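Local coordinates for hyperosmolarity resistance protein Emb (Staphylococcus epidermidis, PDB 6GV5) that probably helps anchor the bacterium to surface-immobilised fibronectin, as an all-helical repeat of a giant extracellular matrix binding protein, at residues K66-R71 with Y87-I91; A12-T17 with L30-N35; K56-L60 with I111-I115. One frame throughout, in Å; residues are numbered along the deposited sequence.

Interaction 1 (K66-R71 with Y87-I91)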
loop_
_atom_site.group_PDB
_atom_site.type_symbol
_atom_site.label_atom_id
_atom_site.label_comp_id
_atom_site.label_asym_id
_atom_site.label_seq_id
_atom_site.Cartn_x
_atom_site.Cartn_y
_atom_site.Cartn_z
ATOM N N LYS A 66 -12.930 4.831 1.370
ATOM C CA LYS A 66 -13.929 5.464 2.217
ATOM C C LYS A 66 -14.278 6.886 1.775
ATOM O O LYS A 66 -15.030 7.559 2.474
ATOM C CB LYS A 66 -13.440 5.478 3.670
ATOM C CG LYS A 66 -12.276 6.417 3.934
ATOM C CD LYS A 66 -11.776 6.343 5.380
ATOM C CE LYS A 66 -12.819 6.815 6.370
ATOM N NZ LYS A 66 -12.257 6.877 7.753
ATOM N N ALA A 67 -13.769 7.369 0.639
ATOM C CA ALA A 67 -13.894 8.790 0.330
ATOM C C ALA A 67 -15.348 9.225 0.177
ATOM O O ALA A 67 -15.711 10.331 0.588
ATOM C CB ALA A 67 -13.107 9.121 -0.934
ATOM N N SER A 68 -16.187 8.403 -0.464
ATOM C CA SER A 68 -17.589 8.799 -0.620
ATOM C C SER A 68 -18.311 8.853 0.722
ATOM O O SER A 68 -19.146 9.737 0.939
ATOM C CB SER A 68 -18.294 7.850 -1.583
ATOM O OG SER A 68 -17.863 8.072 -2.911
ATOM N N LEU A 69 -18.016 7.917 1.634
ATOM C CA LEU A 69 -18.558 8.006 2.988
ATOM C C LEU A 69 -18.128 9.298 3.676
ATOM O O LEU A 69 -18.928 9.942 4.359
ATOM C CB LEU A 69 -18.106 6.808 3.822
ATOM C CG LEU A 69 -19.035 5.608 3.932
ATOM C CD1 LEU A 69 -18.349 4.508 4.730
ATOM C CD2 LEU A 69 -20.340 6.008 4.567
ATOM N N VAL A 70 -16.859 9.683 3.511
ATOM C CA VAL A 70 -16.346 10.901 4.119
ATOM C C VAL A 70 -17.057 12.115 3.533
ATOM O O VAL A 70 -17.480 13.017 4.263
ATOM C CB VAL A 70 -14.820 10.990 3.920
ATOM C CG1 VAL A 70 -14.306 12.387 4.277
ATOM C CG2 VAL A 70 -14.092 9.920 4.746
ATOM N N ARG A 71 -17.198 12.151 2.205
ATOM C CA ARG A 71 -17.864 13.292 1.583
ATOM C C ARG A 71 -19.285 13.453 2.088
ATOM O O ARG A 71 -19.772 14.578 2.230
ATOM C CB ARG A 71 -17.874 13.168 0.061
ATOM C CG ARG A 71 -16.506 13.271 -0.591
ATOM C CD ARG A 71 -16.581 13.285 -2.123
ATOM N NE ARG A 71 -15.255 13.050 -2.678
ATOM C CZ ARG A 71 -14.792 11.875 -3.071
ATOM N NH1 ARG A 71 -15.565 10.797 -3.036
ATOM N NH2 ARG A 71 -13.538 11.779 -3.496
ATOM N N TYR A 87 -8.378 17.517 0.200
ATOM C CA TYR A 87 -8.810 16.132 0.323
ATOM C C TYR A 87 -8.825 15.446 -1.042
ATOM O O TYR A 87 -8.334 14.325 -1.198
ATOM C CB TYR A 87 -10.183 16.082 0.968
ATOM C CG TYR A 87 -10.662 14.679 1.257
ATOM C CD1 TYR A 87 -9.997 13.873 2.175
ATOM C CD2 TYR A 87 -11.768 14.156 0.605
ATOM C CE1 TYR A 87 -10.445 12.588 2.441
ATOM C CE2 TYR A 87 -12.223 12.893 0.875
ATOM C CZ TYR A 87 -11.557 12.108 1.778
ATOM O OH TYR A 87 -12.015 10.829 2.023
ATOM N N GLU A 88 -9.379 16.107 -2.065
ATOM C CA GLU A 88 -9.450 15.474 -3.372
ATOM C C GLU A 88 -8.060 15.252 -3.958
ATOM O O GLU A 88 -7.823 14.254 -4.646
ATOM C CB GLU A 88 -10.309 16.301 -4.327
ATOM C CG GLU A 88 -11.732 16.477 -3.878
ATOM C CD GLU A 88 -12.463 15.166 -3.618
ATOM O OE1 GLU A 88 -12.002 14.113 -4.097
ATOM O OE2 GLU A 88 -13.520 15.235 -2.931
ATOM N N GLN A 89 -7.133 16.193 -3.726
ATOM C CA GLN A 89 -5.756 16.010 -4.174
ATOM C C GLN A 89 -5.136 14.779 -3.522
ATOM O O GLN A 89 -4.482 13.963 -4.186
ATOM C CB GLN A 89 -4.923 17.247 -3.837
ATOM C CG GLN A 89 -5.240 18.498 -4.636
ATOM C CD GLN A 89 -4.537 19.737 -4.087
ATOM O OE1 GLN A 89 -3.729 19.655 -3.155
ATOM N NE2 GLN A 89 -4.853 20.892 -4.656
ATOM N N ALA A 90 -5.324 14.642 -2.198
ATOM C CA ALA A 90 -4.732 13.503 -1.489
ATOM C C ALA A 90 -5.354 12.187 -1.936
ATOM O O ALA A 90 -4.643 11.191 -2.135
ATOM C CB ALA A 90 -4.883 13.696 0.018
ATOM N N ILE A 91 -6.683 12.153 -2.104
ATOM C CA ILE A 91 -7.339 10.932 -2.566
ATOM C C ILE A 91 -6.845 10.553 -3.956
ATOM O O ILE A 91 -6.574 9.382 -4.236
ATOM C CB ILE A 91 -8.868 11.112 -2.541
ATOM C CG1 ILE A 91 -9.400 11.112 -1.112
ATOM C CG2 ILE A 91 -9.573 10.044 -3.392
ATOM C CD1 ILE A 91 -9.221 9.805 -0.355
#

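Interaction 2 (A12-T17 with L30-N35)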
loop_
_atom_site.group_PDB
_atom_site.type_symbol
_atom_site.label_atom_id
_atom_site.label_comp_id
_atom_site.label_asym_id
_atom_site.label_seq_id
_atom_site.Cartn_x
_atom_site.Cartn_y
_atom_site.Cartn_z
ATOM N N ALA A 12 7.743 -17.957 0.248
ATOM C CA ALA A 12 7.549 -16.513 0.331
ATOM C C ALA A 12 6.647 -16.014 -0.789
ATOM O O ALA A 12 5.769 -15.174 -0.561
ATOM C CB ALA A 12 8.896 -15.798 0.286
ATOM N N LYS A 13 6.848 -16.518 -2.010
ATOM C CA LYS A 13 6.016 -16.070 -3.121
ATOM C C LYS A 13 4.571 -16.511 -2.936
ATOM O O LYS A 13 3.639 -15.774 -3.284
ATOM C CB LYS A 13 6.582 -16.599 -4.437
ATOM C CG LYS A 13 7.911 -15.982 -4.823
ATOM C CD LYS A 13 8.393 -16.502 -6.168
ATOM C CE LYS A 13 8.885 -17.943 -6.070
ATOM N NZ LYS A 13 9.310 -18.469 -7.400
ATOM N N GLN A 14 4.362 -17.704 -2.377
ATOM C CA GLN A 14 3.008 -18.159 -2.088
ATOM C C GLN A 14 2.329 -17.259 -1.064
ATOM O O GLN A 14 1.155 -16.908 -1.219
ATOM C CB GLN A 14 3.043 -19.608 -1.604
ATOM C CG GLN A 14 3.406 -20.599 -2.700
ATOM C CD GLN A 14 3.612 -22.008 -2.174
ATOM O OE1 GLN A 14 3.755 -22.218 -0.968
ATOM N NE2 GLN A 14 3.628 -22.981 -3.077
ATOM N N GLN A 15 3.050 -16.874 -0.005
ATOM C CA GLN A 15 2.480 -15.954 0.970
ATOM C C GLN A 15 2.110 -14.630 0.317
ATOM O O GLN A 15 1.035 -14.075 0.578
ATOM C CB GLN A 15 3.462 -15.713 2.117
ATOM C CG GLN A 15 3.759 -16.941 2.959
ATOM C CD GLN A 15 4.473 -16.601 4.255
ATOM O OE1 GLN A 15 4.070 -15.687 4.975
ATOM N NE2 GLN A 15 5.537 -17.336 4.557
ATOM N N ILE A 16 2.993 -14.109 -0.536
ATOM C CA ILE A 16 2.750 -12.820 -1.180
ATOM C C ILE A 16 1.528 -12.902 -2.078
ATOM O O ILE A 16 0.741 -11.950 -2.173
ATOM C CB ILE A 16 4.000 -12.379 -1.964
ATOM C CG1 ILE A 16 5.100 -11.943 -0.993
ATOM C CG2 ILE A 16 3.666 -11.240 -2.935
ATOM C CD1 ILE A 16 6.498 -11.933 -1.588
ATOM N N THR A 17 1.348 -14.040 -2.750
ATOM C CA THR A 17 0.187 -14.209 -3.616
ATOM C C THR A 17 -1.116 -14.111 -2.835
ATOM O O THR A 17 -2.133 -13.675 -3.385
ATOM C CB THR A 17 0.273 -15.552 -4.344
ATOM O OG1 THR A 17 1.485 -15.606 -5.107
ATOM C CG2 THR A 17 -0.918 -15.737 -5.268
ATOM N N LEU A 30 7.723 -7.866 -6.174
ATOM C CA LEU A 30 8.261 -8.487 -4.968
ATOM C C LEU A 30 8.626 -9.948 -5.198
ATOM O O LEU A 30 9.644 -10.420 -4.677
ATOM C CB LEU A 30 7.253 -8.360 -3.825
ATOM C CG LEU A 30 7.174 -6.963 -3.209
ATOM C CD1 LEU A 30 5.899 -6.812 -2.396
ATOM C CD2 LEU A 30 8.378 -6.691 -2.336
ATOM N N GLU A 31 7.812 -10.679 -5.964
ATOM C CA GLU A 31 8.176 -12.048 -6.318
ATOM C C GLU A 31 9.501 -12.078 -7.068
ATOM O O GLU A 31 10.337 -12.961 -6.839
ATOM C CB GLU A 31 7.062 -12.685 -7.147
ATOM C CG GLU A 31 5.776 -12.917 -6.362
ATOM C CD GLU A 31 4.569 -13.201 -7.245
ATOM O OE1 GLU A 31 4.728 -13.265 -8.481
ATOM O OE2 GLU A 31 3.456 -13.354 -6.693
ATOM N N ASN A 32 9.720 -11.109 -7.960
ATOM C CA ASN A 32 10.991 -11.029 -8.671
ATOM C C ASN A 32 12.140 -10.749 -7.712
ATOM O O ASN A 32 13.225 -11.327 -7.843
ATOM C CB ASN A 32 10.917 -9.945 -9.743
ATOM C CG ASN A 32 12.163 -9.879 -10.584
ATOM O OD1 ASN A 32 12.713 -10.908 -10.981
ATOM N ND2 ASN A 32 12.631 -8.668 -10.854
ATOM N N ILE A 33 11.924 -9.858 -6.744
ATOM C CA ILE A 33 12.939 -9.590 -5.734
ATOM C C ILE A 33 13.249 -10.858 -4.951
ATOM O O ILE A 33 14.418 -11.177 -4.700
ATOM C CB ILE A 33 12.476 -8.446 -4.812
ATOM C CG1 ILE A 33 12.394 -7.134 -5.602
ATOM C CG2 ILE A 33 13.414 -8.302 -3.623
ATOM C CD1 ILE A 33 11.631 -6.032 -4.897
ATOM N N ILE A 34 12.211 -11.602 -4.557
ATOM C CA ILE A 34 12.419 -12.858 -3.838
ATOM C C ILE A 34 13.306 -13.788 -4.659
ATOM O O ILE A 34 14.275 -14.367 -4.151
ATOM C CB ILE A 34 11.070 -13.523 -3.516
ATOM C CG1 ILE A 34 10.281 -12.725 -2.468
ATOM C CG2 ILE A 34 11.274 -14.958 -3.038
ATOM C CD1 ILE A 34 10.898 -12.709 -1.089
ATOM N N ASN A 35 12.986 -13.943 -5.946
ATOM C CA ASN A 35 13.704 -14.904 -6.777
ATOM C C ASN A 35 15.183 -14.565 -6.899
ATOM O O ASN A 35 16.003 -15.460 -7.133
ATOM C CB ASN A 35 13.078 -14.969 -8.170
ATOM C CG ASN A 35 11.765 -15.716 -8.186
ATOM O OD1 ASN A 35 11.524 -16.595 -7.359
ATOM N ND2 ASN A 35 10.907 -15.376 -9.138
#

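Interaction 3 (K56-L60 with I111-I115)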
loop_
_atom_site.group_PDB
_atom_site.type_symbol
_atom_site.label_atom_id
_atom_site.label_comp_id
_atom_site.label_asym_id
_atom_site.label_seq_id
_atom_site.Cartn_x
_atom_site.Cartn_y
_atom_site.Cartn_z
ATOM N N LYS A 56 0.487 -1.569 4.791
ATOM C CA LYS A 56 0.346 -0.159 4.457
ATOM C C LYS A 56 -0.578 0.010 3.261
ATOM O O LYS A 56 -1.369 0.962 3.205
ATOM C CB LYS A 56 1.709 0.454 4.165
ATOM C CG LYS A 56 2.585 0.600 5.406
ATOM C CD LYS A 56 1.978 1.606 6.372
ATOM C CE LYS A 56 2.824 1.770 7.627
ATOM N NZ LYS A 56 2.157 2.666 8.615
ATOM N N MET A 57 -0.498 -0.912 2.299
ATOM C CA MET A 57 -1.387 -0.847 1.150
ATOM C C MET A 57 -2.832 -1.119 1.557
ATOM O O MET A 57 -3.761 -0.529 1.000
ATOM C CB MET A 57 -0.941 -1.826 0.069
ATOM C CG MET A 57 0.273 -1.348 -0.697
ATOM S SD MET A 57 0.014 0.234 -1.521
ATOM C CE MET A 57 -1.283 -0.231 -2.658
ATOM N N GLU A 58 -3.049 -2.028 2.520
ATOM C CA GLU A 58 -4.381 -2.195 3.090
ATOM C C GLU A 58 -4.877 -0.880 3.678
ATOM O O GLU A 58 -6.029 -0.486 3.458
ATOM C CB GLU A 58 -4.371 -3.290 4.161
ATOM C CG GLU A 58 -4.229 -4.694 3.619
ATOM C CD GLU A 58 -4.236 -5.744 4.715
ATOM O OE1 GLU A 58 -4.025 -5.375 5.891
ATOM O OE2 GLU A 58 -4.455 -6.933 4.401
ATOM N N GLU A 59 -4.023 -0.205 4.461
ATOM C CA GLU A 59 -4.400 1.076 5.044
ATOM C C GLU A 59 -4.714 2.101 3.964
ATOM O O GLU A 59 -5.681 2.871 4.086
ATOM C CB GLU A 59 -3.271 1.609 5.920
ATOM C CG GLU A 59 -2.969 0.827 7.178
ATOM C CD GLU A 59 -1.905 1.521 8.008
ATOM O OE1 GLU A 59 -1.939 2.769 8.076
ATOM O OE2 GLU A 59 -1.032 0.828 8.573
ATOM N N LEU A 60 -3.894 2.150 2.920
ATOM C CA LEU A 60 -4.128 3.103 1.844
ATOM C C LEU A 60 -5.429 2.799 1.115
ATOM O O LEU A 60 -6.207 3.717 0.816
ATOM C CB LEU A 60 -2.954 3.091 0.874
ATOM C CG LEU A 60 -3.108 4.047 -0.318
ATOM C CD1 LEU A 60 -3.120 5.505 0.090
ATOM C CD2 LEU A 60 -1.990 3.769 -1.317
ATOM N N ILE A 111 4.221 5.190 0.575
ATOM C CA ILE A 111 2.833 4.846 0.870
ATOM C C ILE A 111 2.386 5.524 2.158
ATOM O O ILE A 111 1.299 6.111 2.237
ATOM C CB ILE A 111 2.668 3.319 0.963
ATOM C CG1 ILE A 111 3.073 2.656 -0.351
ATOM C CG2 ILE A 111 1.239 2.956 1.354
ATOM C CD1 ILE A 111 2.292 3.112 -1.535
ATOM N N ASN A 112 3.218 5.453 3.196
ATOM C CA ASN A 112 2.824 6.032 4.471
ATOM C C ASN A 112 2.611 7.533 4.331
ATOM O O ASN A 112 1.674 8.089 4.915
ATOM C CB ASN A 112 3.871 5.729 5.543
ATOM C CG ASN A 112 3.346 5.968 6.942
ATOM O OD1 ASN A 112 2.394 5.317 7.378
ATOM N ND2 ASN A 112 3.956 6.911 7.652
ATOM N N ARG A 113 3.454 8.203 3.540
ATOM C CA ARG A 113 3.277 9.634 3.331
ATOM C C ARG A 113 1.930 9.920 2.686
ATOM O O ARG A 113 1.215 10.843 3.095
ATOM C CB ARG A 113 4.407 10.187 2.466
ATOM C CG ARG A 113 4.349 11.696 2.298
ATOM C CD ARG A 113 5.590 12.237 1.605
ATOM N NE ARG A 113 6.807 11.995 2.374
ATOM C CZ ARG A 113 7.188 12.717 3.425
ATOM N NH1 ARG A 113 6.442 13.731 3.848
ATOM N NH2 ARG A 113 8.317 12.423 4.055
ATOM N N THR A 114 1.564 9.130 1.675
ATOM C CA THR A 114 0.276 9.334 1.020
ATOM C C THR A 114 -0.880 9.087 1.982
ATOM O O THR A 114 -1.862 9.841 1.990
ATOM C CB THR A 114 0.156 8.429 -0.200
ATOM O OG1 THR A 114 1.275 8.645 -1.070
ATOM C CG2 THR A 114 -1.129 8.734 -0.952
ATOM N N ILE A 115 -0.795 8.024 2.788
ATOM C CA ILE A 115 -1.816 7.763 3.795
ATOM C C ILE A 115 -1.947 8.957 4.727
ATOM O O ILE A 115 -3.059 9.404 5.054
ATOM C CB ILE A 115 -1.485 6.482 4.585
ATOM C CG1 ILE A 115 -1.533 5.241 3.691
ATOM C CG2 ILE A 115 -2.453 6.323 5.749
ATOM C CD1 ILE A 115 -0.793 4.051 4.296
#

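Interaction 1 (K66-R71 with Y87-I91)
The guanidinium of R71 and the carboxylate of E88 meet edge to edge, their planes only 15° apart. R71 grips side-on, one nitrogen to each oxygen: NE to OE2 of E88 at 2.8 Å with an almost straight N-H...O angle of 179°, and NH2 to OE1 of E88 at 2.9 Å. Both oxygens use their syn lone pairs, and S68 OG lies in the guanidinium plane at its edge. The R71 chain runs extended from CG to NE, whereas E88 folds at chi2 (-56°), which turns its carboxylate back toward the arginine. Y76 OH adds a weak hydrogen bond with E88 OE2.

The other flat group, the Y87 ring, has CG1 of its helix neighbour I91 over one face, offset toward the rim. Its phenol end lies against helix 67-73, where Y87 OH comes within 3.2 Å of A67 CA and 3.4 Å of V70 CB, while V70 CG1 approaches Y87 CZ obliquely at 3.7 Å. I91 CD1 adds an apolar contact with A67 CB at 4.0 Å.

Segments 67-71 and 87-91 run antiparallel with axes 12.2 Å apart, a spacing spanned largely by Y87 and the R71-E88 pair. Within the FIVAR region, short helix 67-73 and long helix 81-99 are thus joined at their rim by a bidentate salt bridge and packed on helix 108-123, whose E122 touches V70 and Y87 and forms a salt bridge with K66.

Interaction 2 (A12-T17 with L30-N35)
K13 and N35 are brought together by matching first torsions, each CG lying beside its own backbone N (chi1 -68° and -75°), and by a bend of the lysine at chi3 that turns NZ to the asparagine. The two residues belong to an antiparallel helix pair in the GA module, a family of three-helix bundles, with short-segment axes 9.8 Å apart at 170°. K13 NZ donates to N35 OD1 at 2.9 Å, in the carbonyl plane and on a lone pair, while the two side chains cross at about a right angle.

Lower down its chain the lysine is apolar: K13 CG touches I34 CG2 at 3.9 Å and E31 CG at 4.0 Å, so its aliphatic part lies on I34 and E31 while its ammonium reaches the rim. Deeper in, A12 CB meets I34 CD1 at 3.9 Å, and I16 and I34 reach toward each other, I16 CD1 coming to 4.0 Å from I34 CG1. L30 CB lies near I16 CD1, and the L30 side chain also touches A50 and H49 of helix 40-65.

One turn further along the K13 flank, T17 OG1 stands 3.4 Å from E31 OE2, and its donated bond goes to K13 O at 2.8 Å. That carbonyl also accepts from T17 N, the two donors arriving from opposite faces of its plane.

Interaction 3 (K56-L60 with I111-I115)
K56-L60 and I111-I115 run in nearly the same direction, their axes 9.5 Å apart and crossing at 24°. The CA atoms of K56 and I111 are 6.6 Å apart and, one turn on, those of L60 and I115 5.6 Å.

I115 is set between K56, E59 and L60: its CD1 lies 3.3 Å from K56 O and 3.8 Å from E59 CB, and its CG1 meets L60 CB, also at 3.8 Å. K56 O keeps its helical bond from L60 N, and the I115 methyl packs beside it. I111 fills the preceding turn, placing CG2 against K56 CB and CD1 at 3.7 Å from M57 SD. With CG anti to the backbone N (chi1 179°), L60 directs CD1 to T114 CG2.

At the rim K56 bends at chi2 and NZ donates to N112 OD1 at 2.9 Å; the ammonium sits above the N112 amide plane, 46° out of it, and not on a lone pair. E59 OE2 adds a long salt bridge to the same ammonium.

I97 of helix 81-99 touches L60, I111 and T114. Two near-parallel helices with a further helix packed against both are consistent with the three-helix bundle expected of a FIVAR domain.

The three contacts sample successive levels of one elongated helical rod. Interactions 1 and 2 lie on opposite sides of the chain's centre, about 32 Å apart between centres, in the FIVAR and GA regions respectively. Interaction 3 is the central one, about 5 Å from the middle of the chain, with its centre about 14 Å from that of interaction 1 and about 20 Å from that of interaction 2. Helix 40-65 joins the two halves: it supplies K56-L60 to interaction 3 and, earlier in its course, packs on L30 of interaction 2. Helices 81-99 and 108-123 similarly extend from interaction 3 toward interaction 1; the nearest atoms of these two contacts are about 4 Å apart, without touching.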